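Long-range contact in plu4264 (Photorhabdus luminescens subsp. laumondii, PDB 4MV2), which is a metal-binding cupin of unknown function that holds a nickel ion in the crystal and forms a two-chain assembly: residues W10-G21 / W38-F48. Numbering follows the deposited sequence.
Sequences WDSMVHEYDLDG and WCIVRPETKSF
W10 turns the rim of its six-membered ring onto one face of the W38 indole in a T-shaped pair, the planes 70° apart and W10 CZ3 3.6 Å from W38 NE1. That indole N-H is itself bonded to H101 of strand 100-107, which helps fix the W38 ring. The selenomethionine at M13, long and flexible, bends at chi3 (132°) to fill the angle between W38 and I40: its CE lies 3.6 Å from W38 CD1, while SE rests against I40 CD1. In the type I' turn of E16 to L19, Y17 O accepts a hydrogen bond from F48 N at 2.8 Å, and the Y17 ring brings CD1 against F48 CD2. D18 O binds two waters that lead to R42 N, T45 OG1 and K46 O, so that water links this carbonyl to the backbone and hydroxyl groups of 42-46. L19, branched and apolar, reaches inward with CD1 near C39 SG and CD2 4.0 Å from V41 CG2. D20 pairs with I40 through two backbone bonds. Its OD1 takes a hydrogen bond from H15 ND1, from above the carboxylate plane, while OD2 presents the anti lone pair to R42 NE (2.8 Å, 165°), in the guanidinium plane; NH2 adds a weak second bond, and D99 holds NH1. G21 faces C39 in a non-hydrogen-bonded pair, and its CA makes a CA-H...O contact with W38 O (3.2 Å). Strands 19-23 and 35-41 thus form an antiparallel hairpin at one side of the cupin beta-barrel, with Y17 meeting the nickel ligand H50 at the metal site.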
loop_
_atom_site.group_PDB
_atom_site.type_symbol
_atom_site.label_atom_id
_atom_site.label_comp_id
_atom_site.label_asym_id
_atom_site.label_seq_id
_atom_site.Cartn_x
_atom_site.Cartn_y
_atom_site.Cartn_z
ATOM N N TRP A 10 2.062 -7.229 -15.798
ATOM C CA TRP A 10 1.568 -5.904 -16.217
ATOM C C TRP A 10 0.527 -5.958 -17.341
ATOM O O TRP A 10 -0.438 -5.130 -17.380
ATOM C CB TRP A 10 2.719 -4.987 -16.644
ATOM C CG TRP A 10 3.796 -4.843 -15.620
ATOM C CD1 TRP A 10 5.029 -5.388 -15.685
ATOM C CD2 TRP A 10 3.758 -4.085 -14.403
ATOM N NE1 TRP A 10 5.786 -4.992 -14.603
ATOM C CE2 TRP A 10 5.013 -4.203 -13.798
ATOM C CE3 TRP A 10 2.770 -3.318 -13.756
ATOM C CZ2 TRP A 10 5.317 -3.600 -12.604
ATOM C CZ3 TRP A 10 3.097 -2.710 -12.595
ATOM C CH2 TRP A 10 4.341 -2.861 -12.025
ATOM N N ASP A 11 0.614 -6.992 -18.169
ATOM C CA ASP A 11 -0.313 -7.137 -19.275
ATOM C C ASP A 11 -1.697 -7.612 -18.805
ATOM O O ASP A 11 -2.661 -7.507 -19.554
ATOM C CB ASP A 11 0.236 -8.132 -20.279
ATOM C CG ASP A 11 -0.620 -8.232 -21.519
ATOM O OD1 ASP A 11 -0.777 -7.202 -22.202
ATOM O OD2 ASP A 11 -1.089 -9.337 -21.853
ATOM N N SER A 12 -1.787 -8.106 -17.571
ATOM C CA SER A 12 -3.060 -8.579 -16.988
ATOM C C SER A 12 -3.900 -7.466 -16.385
ATOM O O SER A 12 -5.008 -7.693 -15.922
ATOM C CB SER A 12 -2.803 -9.647 -15.891
ATOM O OG SER A 12 -2.275 -9.072 -14.673
HETATM N N MSE A 13 -3.390 -6.244 -16.373
HETATM C CA MSE A 13 -4.105 -5.129 -15.740
HETATM C C MSE A 13 -5.421 -4.889 -16.484
HETATM O O MSE A 13 -5.530 -5.092 -17.685
HETATM C CB MSE A 13 -3.255 -3.877 -15.765
HETATM C CG MSE A 13 -2.044 -4.001 -14.802
HETATM SE SE MSE A 13 -0.958 -2.447 -14.829
HETATM C CE MSE A 13 -0.785 -2.189 -12.941
ATOM N N VAL A 14 -6.420 -4.460 -15.735
ATOM C CA VAL A 14 -7.720 -4.139 -16.263
ATOM C C VAL A 14 -7.829 -2.624 -16.312
ATOM O O VAL A 14 -7.568 -1.928 -15.330
ATOM C CB VAL A 14 -8.832 -4.731 -15.391
ATOM C CG1 VAL A 14 -10.194 -4.186 -15.794
ATOM C CG2 VAL A 14 -8.798 -6.243 -15.450
ATOM N N HIS A 15 -8.205 -2.120 -17.473
ATOM C CA HIS A 15 -8.385 -0.688 -17.663
ATOM C C HIS A 15 -9.726 -0.266 -17.109
ATOM O O HIS A 15 -10.776 -0.770 -17.548
ATOM C CB HIS A 15 -8.311 -0.353 -19.167
ATOM C CG HIS A 15 -8.227 1.108 -19.440
ATOM N ND1 HIS A 15 -7.047 1.815 -19.378
ATOM C CD2 HIS A 15 -9.183 1.992 -19.809
ATOM C CE1 HIS A 15 -7.294 3.083 -19.639
ATOM N NE2 HIS A 15 -8.577 3.214 -19.933
ATOM N N GLU A 16 -9.691 0.575 -16.087
ATOM C CA GLU A 16 -10.890 1.098 -15.467
ATOM C C GLU A 16 -10.573 2.458 -14.872
ATOM O O GLU A 16 -9.430 2.746 -14.538
ATOM C CB GLU A 16 -11.449 0.126 -14.426
ATOM C CG GLU A 16 -10.486 -0.239 -13.344
ATOM C CD GLU A 16 -11.141 -1.073 -12.248
ATOM O OE1 GLU A 16 -12.246 -0.716 -11.807
ATOM O OE2 GLU A 16 -10.552 -2.082 -11.808
ATOM N N TYR A 17 -11.575 3.321 -14.789
ATOM C CA TYR A 17 -11.365 4.687 -14.326
ATOM C C TYR A 17 -10.297 5.389 -15.151
ATOM O O TYR A 17 -9.592 6.243 -14.640
ATOM C CB TYR A 17 -11.024 4.717 -12.818
ATOM C CG TYR A 17 -12.197 4.264 -11.975
ATOM C CD1 TYR A 17 -13.214 5.143 -11.642
ATOM C CD2 TYR A 17 -12.303 2.954 -11.540
ATOM C CE1 TYR A 17 -14.305 4.735 -10.879
ATOM C CE2 TYR A 17 -13.388 2.537 -10.771
ATOM C CZ TYR A 17 -14.375 3.432 -10.446
ATOM O OH TYR A 17 -15.465 3.035 -9.692
ATOM N N ASP A 18 -10.199 4.995 -16.422
ATOM C CA ASP A 18 -9.289 5.589 -17.381
ATOM C C ASP A 18 -7.823 5.418 -16.980
ATOM O O ASP A 18 -6.940 6.193 -17.398
ATOM C CB ASP A 18 -9.635 7.062 -17.620
ATOM C CG ASP A 18 -11.018 7.239 -18.219
ATOM O OD1 ASP A 18 -11.548 6.312 -18.863
ATOM O OD2 ASP A 18 -11.573 8.319 -18.034
ATOM N N LEU A 19 -7.543 4.393 -16.184
ATOM C CA LEU A 19 -6.177 4.008 -15.861
ATOM C C LEU A 19 -6.072 2.489 -15.899
ATOM O O LEU A 19 -7.060 1.817 -16.128
ATOM C CB LEU A 19 -5.769 4.634 -14.520
ATOM C CG LEU A 19 -6.572 4.290 -13.266
ATOM C CD1 LEU A 19 -6.515 2.816 -12.838
ATOM C CD2 LEU A 19 -6.096 5.192 -12.131
ATOM N N ASP A 20 -4.861 1.977 -15.734
ATOM C CA ASP A 20 -4.625 0.548 -15.754
ATOM C C ASP A 20 -4.405 0.077 -14.331
ATOM O O ASP A 20 -3.552 0.623 -13.606
ATOM C CB ASP A 20 -3.409 0.225 -16.621
ATOM C CG ASP A 20 -3.704 0.384 -18.075
ATOM O OD1 ASP A 20 -4.895 0.215 -18.466
ATOM O OD2 ASP A 20 -2.795 0.764 -18.849
ATOM N N GLY A 21 -5.202 -0.887 -13.899
ATOM C CA GLY A 21 -5.158 -1.336 -12.520
ATOM C C GLY A 21 -4.947 -2.834 -12.364
ATOM O O GLY A 21 -5.341 -3.646 -13.192
ATOM N N TRP A 38 -2.998 -1.611 -7.488
ATOM C CA TRP A 38 -1.853 -0.947 -8.120
ATOM C C TRP A 38 -2.378 -0.279 -9.395
ATOM O O TRP A 38 -2.945 -0.950 -10.260
ATOM C CB TRP A 38 -0.759 -1.957 -8.495
ATOM C CG TRP A 38 0.535 -1.346 -8.971
ATOM C CD1 TRP A 38 0.734 -0.558 -10.091
ATOM C CD2 TRP A 38 1.808 -1.477 -8.352
ATOM N NE1 TRP A 38 2.054 -0.221 -10.186
ATOM C CE2 TRP A 38 2.730 -0.753 -9.126
ATOM C CE3 TRP A 38 2.255 -2.139 -7.206
ATOM C CZ2 TRP A 38 4.074 -0.692 -8.811
ATOM C CZ3 TRP A 38 3.569 -2.073 -6.875
ATOM C CH2 TRP A 38 4.485 -1.363 -7.680
ATOM N N CYS A 39 -2.135 1.023 -9.533
ATOM C CA CYS A 39 -2.677 1.807 -10.634
ATOM C C CYS A 39 -1.566 2.514 -11.391
ATOM O O CYS A 39 -0.606 3.014 -10.808
ATOM C CB CYS A 39 -3.598 2.877 -10.068
ATOM S SG CYS A 39 -5.040 2.215 -9.190
ATOM N N ILE A 40 -1.745 2.563 -12.697
ATOM C CA ILE A 40 -0.843 3.284 -13.586
ATOM C C ILE A 40 -1.638 4.229 -14.436
ATOM O O ILE A 40 -2.579 3.839 -15.147
ATOM C CB ILE A 40 -0.013 2.366 -14.520
ATOM C CG1 ILE A 40 0.763 1.318 -13.742
ATOM C CG2 ILE A 40 0.937 3.253 -15.341
ATOM C CD1 ILE A 40 1.444 0.286 -14.644
ATOM N N VAL A 41 -1.278 5.502 -14.325
ATOM C CA VAL A 41 -1.799 6.542 -15.228
ATOM C C VAL A 41 -0.749 6.713 -16.310
ATOM O O VAL A 41 0.382 7.110 -16.036
ATOM C CB VAL A 41 -2.155 7.848 -14.509
ATOM C CG1 VAL A 41 -2.746 8.854 -15.520
ATOM C CG2 VAL A 41 -3.149 7.609 -13.374
ATOM N N ARG A 42 -1.119 6.386 -17.537
ATOM C CA ARG A 42 -0.170 6.327 -18.643
ATOM C C ARG A 42 0.293 7.733 -19.019
ATOM O O ARG A 42 -0.351 8.726 -18.682
ATOM C CB ARG A 42 -0.826 5.603 -19.810
ATOM C CG ARG A 42 -1.173 4.157 -19.492
ATOM C CD ARG A 42 0.048 3.341 -19.148
ATOM N NE ARG A 42 -0.278 1.944 -18.873
ATOM C CZ ARG A 42 0.610 1.033 -18.535
ATOM N NH1 ARG A 42 1.886 1.359 -18.404
ATOM N NH2 ARG A 42 0.221 -0.226 -18.301
ATOM N N PRO A 43 1.437 7.830 -19.706
ATOM C CA PRO A 43 1.969 9.157 -20.054
ATOM C C PRO A 43 0.950 10.022 -20.789
ATOM O O PRO A 43 0.257 9.534 -21.679
ATOM C CB PRO A 43 3.150 8.805 -20.965
ATOM C CG PRO A 43 3.616 7.487 -20.432
ATOM C CD PRO A 43 2.354 6.756 -20.152
ATOM N N GLU A 44 0.861 11.292 -20.404
ATOM C CA GLU A 44 -0.016 12.264 -21.060
ATOM C C GLU A 44 -1.461 11.835 -21.056
ATOM O O GLU A 44 -2.184 12.046 -22.023
ATOM C CB GLU A 44 0.495 12.590 -22.469
ATOM C CG GLU A 44 1.914 13.158 -22.427
ATOM C CD GLU A 44 2.428 13.706 -23.731
ATOM O OE1 GLU A 44 2.260 13.040 -24.758
ATOM O OE2 GLU A 44 2.969 14.823 -23.716
ATOM N N THR A 45 -1.888 11.269 -19.923
ATOM C CA THR A 45 -3.301 10.914 -19.735
ATOM C C THR A 45 -3.753 11.360 -18.354
ATOM O O THR A 45 -2.922 11.708 -17.497
ATOM C CB THR A 45 -3.600 9.402 -19.905
ATOM O OG1 THR A 45 -3.054 8.663 -18.812
ATOM C CG2 THR A 45 -3.020 8.832 -21.200
ATOM N N LYS A 46 -5.050 11.278 -18.118
ATOM C CA LYS A 46 -5.615 11.535 -16.780
ATOM C C LYS A 46 -6.644 10.484 -16.447
ATOM O O LYS A 46 -7.264 9.913 -17.336
ATOM C CB LYS A 46 -6.233 12.931 -16.711
ATOM C CG LYS A 46 -7.389 13.130 -17.658
ATOM C CD LYS A 46 -8.219 14.325 -17.290
ATOM C CE LYS A 46 -9.416 13.989 -16.377
ATOM N NZ LYS A 46 -10.523 13.193 -17.068
ATOM N N SER A 47 -6.871 10.261 -15.151
ATOM C CA SER A 47 -7.864 9.242 -14.735
ATOM C C SER A 47 -9.266 9.821 -14.589
ATOM O O SER A 47 -9.458 11.019 -14.670
ATOM C CB SER A 47 -7.426 8.544 -13.464
ATOM O OG SER A 47 -7.483 9.432 -12.363
ATOM N N PHE A 48 -10.246 8.946 -14.353
ATOM C CA PHE A 48 -11.663 9.311 -14.315
ATOM C C PHE A 48 -12.050 9.924 -12.985
ATOM O O PHE A 48 -11.816 9.363 -11.967
ATOM C CB PHE A 48 -12.498 8.043 -14.553
ATOM C CG PHE A 48 -13.958 8.248 -14.422
ATOM C CD1 PHE A 48 -14.690 8.688 -15.502
ATOM C CD2 PHE A 48 -14.623 7.978 -13.217
ATOM C CE1 PHE A 48 -16.077 8.869 -15.391
ATOM C CE2 PHE A 48 -16.005 8.160 -13.101
ATOM C CZ PHE A 48 -16.720 8.601 -14.190
HETATM O O HOH W 1 -4.068 6.172 -18.160
HETATM O O HOH W 2 -6.889 7.926 -19.555
HETATM O O HOH W 3 -9.884 10.397 -18.234
#